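Local coordinates for cyanate lyase C-terminal domain-containing protein (Tetranychus urticae, PDB 5UK3) that probably catalyses the reaction of cyanate with bicarbonate to give ammonia and carbon dioxide, at residues K31-Y35 with Q36-Q40; L42-K46 with V47-S51; I61-A64 with H65-D69; I115-E119 with F120-I124. All coordinates share one frame; numbering follows the deposited sequence.

Contact 1: residues K31-Y35 with Q36-Q40; sequences KGLTY and QQMAQ
Q36 sets its CB 3.7 Å from T34 OG1. Its side chain then leads away and packs on K46 of the next helix and on E119 of a second subunit. Q37 meets T34 twice. Its backbone N donates to T34 OG1 (3.1 Å, 161° at the hydrogen), and its side chain, extended beyond CG, runs back along the turn, so that OE1 accepts from T34 N, also at 3.1 Å, with the donor standing well above the amide carbonyl plane. This reciprocal pair is a capping box, with T34 as the N-cap of helix 35-42, the first helix of what is probably the helix-turn-helix of this domain. T34 OG1 sits between its own backbone N and carbonyl carbon (chi1 60°), which faces the oxygen toward the first turn. A valine in place of T34 would probably leave Q37 N without its cap acceptor and the helix start less firmly closed. Q37 OE1 also touches L33, 3.5 Å from its CA and 3.7 Å from its CD2. M38 N donates to T34 O (3.1 Å), while M38 CG touches L33 CD1 at 4.1 Å, the side chains crossing at about a right angle; beyond CG, M38 turns away to L49 and L53. A39 N donates to Y35 O at 3.1 Å, and Y35 N is bound by E118 of the second subunit.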
loop_
_atom_site.group_PDB
_atom_site.type_symbol
_atom_site.label_atom_id
_atom_site.label_comp_id
_atom_site.label_asym_id
_atom_site.label_seq_id
_atom_site.Cartn_x
_atom_site.Cartn_y
_atom_site.Cartn_z
ATOM N N LYS I 31 24.786 23.916 -25.570
ATOM C CA LYS I 31 24.645 24.359 -26.952
ATOM C C LYS I 31 23.451 25.295 -27.203
ATOM O O LYS I 31 23.376 25.914 -28.272
ATOM C CB LYS I 31 24.535 23.143 -27.895
ATOM C CG LYS I 31 25.737 22.211 -27.892
ATOM C CD LYS I 31 26.877 22.844 -28.663
ATOM C CE LYS I 31 28.152 22.009 -28.709
ATOM N NZ LYS I 31 28.383 21.452 -30.084
ATOM N N GLY I 32 22.515 25.374 -26.256
ATOM C CA GLY I 32 21.293 26.171 -26.424
ATOM C C GLY I 32 20.297 25.554 -27.408
ATOM O O GLY I 32 19.530 26.273 -28.040
ATOM N N LEU I 33 20.343 24.226 -27.548
ATOM C CA LEU I 33 19.450 23.477 -28.438
ATOM C C LEU I 33 18.119 23.147 -27.785
ATOM O O LEU I 33 18.078 22.759 -26.605
ATOM C CB LEU I 33 20.099 22.161 -28.841
ATOM C CG LEU I 33 21.118 22.235 -29.974
ATOM C CD1 LEU I 33 21.931 20.952 -30.024
ATOM C CD2 LEU I 33 20.425 22.475 -31.319
ATOM N N THR I 34 17.025 23.322 -28.524
ATOM C CA THR I 34 15.730 22.883 -28.044
ATOM C C THR I 34 15.479 21.463 -28.555
ATOM O O THR I 34 16.109 21.031 -29.507
ATOM C CB THR I 34 14.593 23.792 -28.513
ATOM O OG1 THR I 34 14.554 23.809 -29.935
ATOM C CG2 THR I 34 14.762 25.187 -27.973
ATOM N N TYR I 35 14.605 20.721 -27.866
ATOM C CA TYR I 35 14.237 19.371 -28.277
ATOM C C TYR I 35 13.633 19.443 -29.678
ATOM O O TYR I 35 13.956 18.619 -30.518
ATOM C CB TYR I 35 13.287 18.719 -27.281
ATOM C CG TYR I 35 13.842 18.408 -25.916
ATOM C CD1 TYR I 35 14.753 17.339 -25.712
ATOM C CD2 TYR I 35 13.451 19.156 -24.814
ATOM C CE1 TYR I 35 15.289 17.029 -24.451
ATOM C CE2 TYR I 35 13.940 18.856 -23.556
ATOM C CZ TYR I 35 14.872 17.770 -23.369
ATOM O OH TYR I 35 15.291 17.497 -22.062
ATOM N N GLN I 36 12.783 20.441 -29.928
ATOM C CA GLN I 36 12.263 20.720 -31.288
ATOM C C GLN I 36 13.344 20.803 -32.356
ATOM O O GLN I 36 13.300 20.113 -33.364
ATOM C CB GLN I 36 11.527 22.058 -31.261
ATOM C CG GLN I 36 10.896 22.526 -32.577
ATOM C CD GLN I 36 9.745 21.652 -32.982
ATOM O OE1 GLN I 36 8.606 21.882 -32.559
ATOM N NE2 GLN I 36 10.037 20.595 -33.738
ATOM N N GLN I 37 14.341 21.650 -32.113
ATOM C CA GLN I 37 15.457 21.810 -33.036
ATOM C C GLN I 37 16.157 20.488 -33.318
ATOM O O GLN I 37 16.421 20.163 -34.477
ATOM C CB GLN I 37 16.484 22.838 -32.526
ATOM C CG GLN I 37 16.026 24.293 -32.687
ATOM C CD GLN I 37 16.771 25.285 -31.787
ATOM O OE1 GLN I 37 17.733 24.931 -31.072
ATOM N NE2 GLN I 37 16.320 26.534 -31.805
ATOM N N MET I 38 16.503 19.752 -32.264
ATOM C CA MET I 38 17.224 18.486 -32.438
ATOM C C MET I 38 16.439 17.532 -33.336
ATOM O O MET I 38 17.000 16.807 -34.111
ATOM C CB MET I 38 17.515 17.841 -31.081
ATOM C CG MET I 38 18.593 18.536 -30.297
ATOM S SD MET I 38 19.003 17.606 -28.814
ATOM C CE MET I 38 19.790 16.121 -29.475
ATOM N N ALA I 39 15.144 17.477 -33.099
ATOM C CA ALA I 39 14.274 16.559 -33.802
ATOM C C ALA I 39 14.195 16.905 -35.269
ATOM O O ALA I 39 14.209 16.036 -36.106
ATOM C CB ALA I 39 12.894 16.600 -33.178
ATOM N N GLN I 40 14.125 18.187 -35.573
ATOM C CA GLN I 40 14.046 18.600 -36.943
ATOM C C GLN I 40 15.334 18.347 -37.672
ATOM O O GLN I 40 15.302 18.019 -38.841
ATOM C CB GLN I 40 13.663 20.041 -36.997
ATOM C CG GLN I 40 13.029 20.542 -38.262
ATOM C CD GLN I 40 12.187 21.775 -37.928
ATOM O OE1 GLN I 40 11.976 22.133 -36.724
ATOM N NE2 GLN I 40 11.725 22.467 -38.976
#

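Contact 2: residues L42-K46 with V47-S51; sequences LSVNK and VWLTS
Two donors of T50 grip K46 O from opposite faces of its carbonyl plane: T50 N at 3.0 Å and T50 OG1 at 2.7 Å. The hydroxyl can reach back because OG1 stands anti to the carbonyl carbon of its own residue (chi1 -57°), on the side of the preceding turn. One residue earlier, N45 at the N-cap position offers its backbone O to L49 N, a nearly straight bond of 3.1 Å with an N-H...O angle of 168°. The N45 side chain crosses that of W48 at a slant, N45 CB lying 3.9 Å from W48 CB. A glycine at N45 would probably open a gap beside W48 CB and let the backbone at the N-cap flex. Apolar contacts come from L42, at the end of helix 35-42, and from V44 in the turn that follows, that of a probable helix-turn-helix. V44 pushes CG2 to 3.9 Å from L49 CB and sets CB 4.1 Å from W48 CZ3. L42 CD1 meets L49 CD2 at 4.2 Å, the leucines crossing at about a right angle. The charged end of K46 looks elsewhere: NZ forms a salt bridge with E119 of a second subunit and a hydrogen bond with V134 O. Burying this lysine is therefore likely to depend on the assembly, which supplies the compensating carboxylate.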
loop_
_atom_site.group_PDB
_atom_site.type_symbol
_atom_site.label_atom_id
_atom_site.label_comp_id
_atom_site.label_asym_id
_atom_site.label_seq_id
_atom_site.Cartn_x
_atom_site.Cartn_y
_atom_site.Cartn_z
ATOM N N LEU I 42 17.496 15.973 -37.062
ATOM C CA LEU I 42 17.628 14.538 -37.208
ATOM C C LEU I 42 16.490 13.829 -37.940
ATOM O O LEU I 42 16.591 12.640 -38.202
ATOM C CB LEU I 42 17.806 13.914 -35.823
ATOM C CG LEU I 42 19.107 14.381 -35.115
ATOM C CD1 LEU I 42 19.079 14.156 -33.632
ATOM C CD2 LEU I 42 20.307 13.670 -35.675
ATOM N N SER I 43 15.409 14.556 -38.271
ATOM C CA SER I 43 14.214 14.006 -38.957
ATOM C C SER I 43 13.533 12.868 -38.201
ATOM O O SER I 43 13.299 11.801 -38.758
ATOM C CB SER I 43 14.558 13.573 -40.384
ATOM O OG SER I 43 14.862 14.715 -41.184
ATOM N N VAL I 44 13.276 13.086 -36.909
ATOM C CA VAL I 44 12.640 12.099 -36.035
ATOM C C VAL I 44 11.590 12.768 -35.143
ATOM O O VAL I 44 11.589 13.991 -34.981
ATOM C CB VAL I 44 13.650 11.379 -35.127
ATOM C CG1 VAL I 44 14.646 10.589 -35.944
ATOM C CG2 VAL I 44 14.383 12.355 -34.195
ATOM N N ASN I 45 10.715 11.945 -34.578
ATOM C CA ASN I 45 9.682 12.399 -33.682
ATOM C C ASN I 45 10.304 13.066 -32.454
ATOM O O ASN I 45 11.143 12.487 -31.796
ATOM C CB ASN I 45 8.813 11.215 -33.200
ATOM C CG ASN I 45 7.644 11.652 -32.354
ATOM O OD1 ASN I 45 6.941 12.647 -32.659
ATOM N ND2 ASN I 45 7.432 10.970 -31.276
ATOM N N LYS I 46 9.850 14.270 -32.127
ATOM C CA LYS I 46 10.380 15.044 -31.004
ATOM C C LYS I 46 10.315 14.321 -29.654
ATOM O O LYS I 46 11.303 14.311 -28.927
ATOM C CB LYS I 46 9.641 16.384 -30.908
ATOM C CG LYS I 46 10.339 17.405 -30.037
ATOM C CD LYS I 46 9.366 18.231 -29.255
ATOM C CE LYS I 46 8.492 19.083 -30.129
ATOM N NZ LYS I 46 7.507 19.770 -29.266
ATOM N N VAL I 47 9.149 13.765 -29.321
ATOM C CA VAL I 47 8.923 13.166 -28.020
ATOM C C VAL I 47 9.728 11.896 -27.919
ATOM O O VAL I 47 10.297 11.608 -26.854
ATOM C CB VAL I 47 7.447 12.855 -27.767
ATOM C CG1 VAL I 47 7.232 12.024 -26.530
ATOM C CG2 VAL I 47 6.650 14.146 -27.619
ATOM N N TRP I 48 9.797 11.122 -29.004
ATOM C CA TRP I 48 10.563 9.858 -28.973
ATOM C C TRP I 48 12.041 10.166 -28.724
ATOM O O TRP I 48 12.677 9.514 -27.876
ATOM C CB TRP I 48 10.419 9.109 -30.275
ATOM C CG TRP I 48 11.295 7.961 -30.419
ATOM C CD1 TRP I 48 11.062 6.730 -29.955
ATOM C CD2 TRP I 48 12.544 7.897 -31.113
ATOM N NE1 TRP I 48 12.092 5.885 -30.286
ATOM C CE2 TRP I 48 13.006 6.575 -31.018
ATOM C CE3 TRP I 48 13.301 8.821 -31.809
ATOM C CZ2 TRP I 48 14.206 6.154 -31.568
ATOM C CZ3 TRP I 48 14.477 8.421 -32.366
ATOM C CH2 TRP I 48 14.940 7.096 -32.229
ATOM N N LEU I 49 12.584 11.127 -29.474
ATOM C CA LEU I 49 13.984 11.490 -29.354
ATOM C C LEU I 49 14.250 11.929 -27.925
ATOM O O LEU I 49 15.245 11.510 -27.311
ATOM C CB LEU I 49 14.322 12.607 -30.316
ATOM C CG LEU I 49 15.709 13.215 -30.225
ATOM C CD1 LEU I 49 16.759 12.179 -30.637
ATOM C CD2 LEU I 49 15.831 14.504 -31.060
ATOM N N THR I 50 13.368 12.760 -27.390
ATOM C CA THR I 50 13.516 13.210 -26.034
ATOM C C THR I 50 13.638 11.971 -25.120
ATOM O O THR I 50 14.490 11.946 -24.250
ATOM C CB THR I 50 12.365 14.142 -25.634
ATOM O OG1 THR I 50 12.310 15.255 -26.549
ATOM C CG2 THR I 50 12.546 14.685 -24.238
ATOM N N SER I 51 12.777 10.976 -25.319
ATOM C CA SER I 51 12.785 9.811 -24.477
ATOM C C SER I 51 14.070 8.984 -24.625
ATOM O O SER I 51 14.486 8.334 -23.669
ATOM C CB SER I 51 11.578 8.930 -24.721
ATOM O OG SER I 51 11.735 8.169 -25.901
#

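Contact 3: residues I61-A64 with H65-D69; sequences IQLA and HRICD
The imidazole of H65 runs beside I61, both side chains pointing the same way, and the ring touches the isoleucine through its methyl branch, with H65 NE2 3.8 Å from I61 CG2. The same ring approaches the main chain of the preceding turn, H65 CD2 lying 3.6 Å from I61 O. Having CG anti to the carbonyl carbon (chi1 -75°) swings the ring back along the helix toward I61. The guanidinium of R66 leads away from the first segment, and the part of that side chain that packs here is aliphatic, R66 CB resting 3.5 Å from L63 O.

Beneath these side chains runs an unbroken ladder of helical i to i+4 bonds. H65 N donates to I61 O at 2.9 Å, R66 N to Q62 O at a longer 3.3 Å, I67 N to L63 O at 2.8 Å, and C68 N to A64 O at 3.1 Å. L63 and I67, one turn apart, also meet through their methyl ends, L63 CD2 and I67 CD1 being 4.1 Å apart.

H65 and R66 are largely exposed, though H65 also touches A78 and R66 touches L42, whereas A64 and I67 are buried: A64 packs on A78 and T82 of helix 78-82, and I67 on L81 of that helix. L63 leans on W48, while I67 also reaches L49 and L53 of helix 46-53 and L42 of helix 35-42, so helix 61-70 is wedged among helices 35-42, 46-53 and 78-82.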
loop_
_atom_site.group_PDB
_atom_site.type_symbol
_atom_site.label_atom_id
_atom_site.label_comp_id
_atom_site.label_asym_id
_atom_site.label_seq_id
_atom_site.Cartn_x
_atom_site.Cartn_y
_atom_site.Cartn_z
ATOM N N ILE I 61 22.611 2.516 -34.067
ATOM C CA ILE I 61 23.955 3.106 -33.865
ATOM C C ILE I 61 24.187 4.310 -34.764
ATOM O O ILE I 61 24.803 5.274 -34.341
ATOM C CB ILE I 61 25.149 2.123 -34.055
ATOM C CG1 ILE I 61 24.856 0.743 -33.409
ATOM C CG2 ILE I 61 26.393 2.722 -33.388
ATOM C CD1 ILE I 61 25.947 -0.332 -33.558
ATOM N N GLN I 62 23.680 4.258 -35.998
ATOM C CA GLN I 62 23.850 5.373 -36.910
ATOM C C GLN I 62 23.142 6.656 -36.421
ATOM O O GLN I 62 23.727 7.733 -36.468
ATOM C CB GLN I 62 23.520 4.978 -38.326
ATOM C CG GLN I 62 22.062 5.147 -38.752
ATOM C CD GLN I 62 21.838 4.737 -40.211
ATOM O OE1 GLN I 62 22.759 4.828 -41.031
ATOM N NE2 GLN I 62 20.627 4.253 -40.524
ATOM N N LEU I 63 21.936 6.560 -35.878
ATOM C CA LEU I 63 21.333 7.725 -35.259
ATOM C C LEU I 63 22.096 8.150 -34.013
ATOM O O LEU I 63 22.247 9.343 -33.722
ATOM C CB LEU I 63 19.860 7.486 -34.901
ATOM C CG LEU I 63 19.083 8.770 -34.556
ATOM C CD1 LEU I 63 18.763 9.533 -35.803
ATOM C CD2 LEU I 63 17.817 8.472 -33.778
ATOM N N ALA I 64 22.528 7.184 -33.224
ATOM C CA ALA I 64 23.292 7.491 -32.017
ATOM C C ALA I 64 24.507 8.356 -32.337
ATOM O O ALA I 64 24.771 9.326 -31.607
ATOM C CB ALA I 64 23.690 6.214 -31.303
ATOM N N HIS I 65 25.261 7.994 -33.384
ATOM C CA HIS I 65 26.439 8.797 -33.786
ATOM C C HIS I 65 26.028 10.219 -34.144
ATOM O O HIS I 65 26.613 11.182 -33.694
ATOM C CB HIS I 65 27.218 8.188 -34.956
ATOM C CG HIS I 65 28.058 7.004 -34.600
ATOM N ND1 HIS I 65 28.938 7.001 -33.535
ATOM C CD2 HIS I 65 28.210 5.804 -35.217
ATOM C CE1 HIS I 65 29.558 5.835 -33.477
ATOM N NE2 HIS I 65 29.132 5.089 -34.483
ATOM N N ARG I 66 24.970 10.328 -34.901
ATOM C CA ARG I 66 24.426 11.637 -35.277
ATOM C C ARG I 66 23.946 12.491 -34.104
ATOM O O ARG I 66 24.154 13.693 -34.111
ATOM C CB ARG I 66 23.266 11.468 -36.261
ATOM C CG ARG I 66 23.686 11.547 -37.681
ATOM C CD ARG I 66 22.516 11.554 -38.517
ATOM N NE ARG I 66 22.031 12.865 -38.859
ATOM C CZ ARG I 66 20.912 13.051 -39.522
ATOM N NH1 ARG I 66 20.500 14.280 -39.779
ATOM N NH2 ARG I 66 20.208 11.994 -39.974
ATOM N N ILE I 67 23.301 11.867 -33.120
ATOM C CA ILE I 67 22.938 12.576 -31.889
ATOM C C ILE I 67 24.200 13.138 -31.229
ATOM O O ILE I 67 24.242 14.284 -30.823
ATOM C CB ILE I 67 22.146 11.660 -30.905
ATOM C CG1 ILE I 67 20.745 11.437 -31.435
ATOM C CG2 ILE I 67 22.050 12.265 -29.516
ATOM C CD1 ILE I 67 20.027 10.242 -30.835
ATOM N N CYS I 68 25.224 12.308 -31.116
ATOM C CA CYS I 68 26.447 12.753 -30.512
ATOM C C CYS I 68 27.054 13.983 -31.190
ATOM O O CYS I 68 27.610 14.842 -30.551
ATOM C CB CYS I 68 27.443 11.587 -30.450
ATOM S SG CYS I 68 26.913 10.263 -29.330
ATOM N N ASP I 69 27.058 14.013 -32.496
ATOM C CA ASP I 69 27.572 15.165 -33.213
ATOM C C ASP I 69 26.760 16.400 -33.030
ATOM O O ASP I 69 27.296 17.501 -33.087
ATOM C CB ASP I 69 27.434 14.797 -34.713
ATOM C CG ASP I 69 28.565 13.940 -35.249
ATOM O OD1 ASP I 69 29.409 13.548 -34.407
ATOM O OD2 ASP I 69 28.526 13.594 -36.492
#

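Contact 4: residues I115-E119 with F120-I124; sequences IIHEE and FGDGI
I116 O draws two backbone donors at the end of its helix: F120 N, 2.8 Å away with an N-H...O angle of 153°, and G121 N, a weak bond at 3.4 Å. G121 N also makes a weak, bent bond of 3.0 Å to H117 O. The carbonyl of G121 adds a CH...O contact, H117 CA lying 3.4 Å from G121 O with its C-H aimed almost straight at the oxygen.

F120 folds back over the last turn. With CG anti to its own carbonyl carbon (chi1 -63°), the ring puts F120 CD1 3.9 Å from I116 CG2, the two side chains meeting at a slant, and I116 O lies in the ring plane at its edge, 3.6 Å from F120 CD1. The ring of F120 also meets F150 of strand 141-152. H117 presents a ring edge to the outgoing chain, its CE1 4.0 Å from G123 O, while the carboxylate of D122 turns to a salt bridge with R87 of a third subunit.

G121 leaves helical conformation with positive phi, and a side chain there would collide with the carbonyl O of F120. Such a glycine break, with backbone donors folded onto the last turn, is a familiar way to stop a helix; here it ends the long helix 96-120 and turns the chain into strand 123-136 of the C-terminal cyanase domain.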
loop_
_atom_site.group_PDB
_atom_site.type_symbol
_atom_site.label_atom_id
_atom_site.label_comp_id
_atom_site.label_asym_id
_atom_site.label_seq_id
_atom_site.Cartn_x
_atom_site.Cartn_y
_atom_site.Cartn_z
ATOM N N ILE I 115 -15.974 4.993 -25.585
ATOM C CA ILE I 115 -15.875 5.491 -26.936
ATOM C C ILE I 115 -15.029 4.570 -27.785
ATOM O O ILE I 115 -15.407 4.230 -28.892
ATOM C CB ILE I 115 -15.283 6.884 -26.980
ATOM C CG1 ILE I 115 -16.266 7.877 -26.391
ATOM C CG2 ILE I 115 -14.986 7.288 -28.416
ATOM C CD1 ILE I 115 -15.610 9.168 -25.945
ATOM N N ILE I 116 -13.890 4.133 -27.262
ATOM C CA ILE I 116 -13.019 3.244 -28.026
ATOM C C ILE I 116 -13.742 1.924 -28.301
ATOM O O ILE I 116 -13.588 1.374 -29.401
ATOM C CB ILE I 116 -11.667 3.014 -27.354
ATOM C CG1 ILE I 116 -10.852 4.299 -27.430
ATOM C CG2 ILE I 116 -10.880 1.929 -28.058
ATOM C CD1 ILE I 116 -9.678 4.354 -26.428
ATOM N N HIS I 117 -14.511 1.409 -27.331
ATOM C CA HIS I 117 -15.198 0.142 -27.548
ATOM C C HIS I 117 -16.195 0.252 -28.653
ATOM O O HIS I 117 -16.309 -0.638 -29.491
ATOM C CB HIS I 117 -15.916 -0.383 -26.309
ATOM C CG HIS I 117 -15.030 -0.942 -25.243
ATOM N ND1 HIS I 117 -13.707 -1.241 -25.469
ATOM C CD2 HIS I 117 -15.284 -1.309 -23.970
ATOM C CE1 HIS I 117 -13.172 -1.743 -24.379
ATOM N NE2 HIS I 117 -14.109 -1.786 -23.453
ATOM N N GLU I 118 -16.933 1.345 -28.650
ATOM C CA GLU I 118 -17.994 1.586 -29.642
ATOM C C GLU I 118 -17.420 1.822 -31.028
ATOM O O GLU I 118 -17.920 1.279 -31.978
ATOM C CB GLU I 118 -18.842 2.759 -29.174
ATOM C CG GLU I 118 -19.704 3.404 -30.210
ATOM C CD GLU I 118 -20.577 4.476 -29.598
ATOM O OE1 GLU I 118 -20.283 5.683 -29.782
ATOM O OE2 GLU I 118 -21.558 4.088 -28.923
ATOM N N GLU I 119 -16.344 2.592 -31.132
ATOM C CA GLU I 119 -15.764 3.001 -32.435
ATOM C C GLU I 119 -14.659 2.097 -33.015
ATOM O O GLU I 119 -14.449 2.117 -34.209
ATOM C CB GLU I 119 -15.216 4.410 -32.343
ATOM C CG GLU I 119 -16.261 5.420 -31.883
ATOM C CD GLU I 119 -15.802 6.879 -31.978
ATOM O OE1 GLU I 119 -14.663 7.133 -32.456
ATOM O OE2 GLU I 119 -16.595 7.781 -31.605
ATOM N N PHE I 120 -13.981 1.305 -32.190
ATOM C CA PHE I 120 -12.996 0.309 -32.653
ATOM C C PHE I 120 -13.316 -1.162 -32.342
ATOM O O PHE I 120 -12.924 -2.049 -33.089
ATOM C CB PHE I 120 -11.647 0.577 -32.023
ATOM C CG PHE I 120 -11.048 1.897 -32.392
ATOM C CD1 PHE I 120 -11.419 3.039 -31.707
ATOM C CD2 PHE I 120 -10.102 2.002 -33.398
ATOM C CE1 PHE I 120 -10.858 4.267 -32.028
ATOM C CE2 PHE I 120 -9.536 3.221 -33.716
ATOM C CZ PHE I 120 -9.908 4.357 -33.021
ATOM N N GLY I 121 -13.994 -1.422 -31.238
ATOM C CA GLY I 121 -14.333 -2.766 -30.833
ATOM C C GLY I 121 -13.640 -3.104 -29.531
ATOM O O GLY I 121 -13.084 -2.240 -28.872
ATOM N N ASP I 122 -13.681 -4.373 -29.172
ATOM C CA ASP I 122 -13.096 -4.829 -27.967
ATOM C C ASP I 122 -11.598 -4.984 -28.140
ATOM O O ASP I 122 -11.092 -5.970 -28.678
ATOM C CB ASP I 122 -13.687 -6.156 -27.601
ATOM C CG ASP I 122 -13.101 -6.719 -26.329
ATOM O OD1 ASP I 122 -12.543 -5.937 -25.502
ATOM O OD2 ASP I 122 -13.247 -7.958 -26.117
ATOM N N GLY I 123 -10.875 -4.003 -27.648
ATOM C CA GLY I 123 -9.429 -4.052 -27.658
ATOM C C GLY I 123 -8.846 -2.964 -26.776
ATOM O O GLY I 123 -9.488 -2.494 -25.827
ATOM N N ILE I 124 -7.628 -2.575 -27.121
ATOM C CA ILE I 124 -6.904 -1.526 -26.463
ATOM C C ILE I 124 -6.111 -0.689 -27.441
ATOM O O ILE I 124 -5.908 -1.084 -28.578
ATOM C CB ILE I 124 -5.875 -2.117 -25.521
ATOM C CG1 ILE I 124 -4.871 -2.941 -26.294
ATOM C CG2 ILE I 124 -6.573 -2.940 -24.460
ATOM C CD1 ILE I 124 -3.614 -3.079 -25.550
#

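In the fold
The four contacts follow one another in series, each spanning only a local turn, and none crosses or encloses another. Contact 1 closes the loop between helices 23-31 and 35-42, and contact 2 the turn leading into helix 46-53. They touch, with a probable hydrogen bond from V44 N to A39 O, 3.2 Å apart. Contact 3 lies within helix 61-70 and rests against contact 2, so the three form one helical N-terminal body. Contact 4 stands apart in the C-terminal domain, its centre about 37 Å from that of contact 1, where helix 96-120 passes into the antiparallel strand pair. Contacts 1, 2 and 4 meet a second subunit.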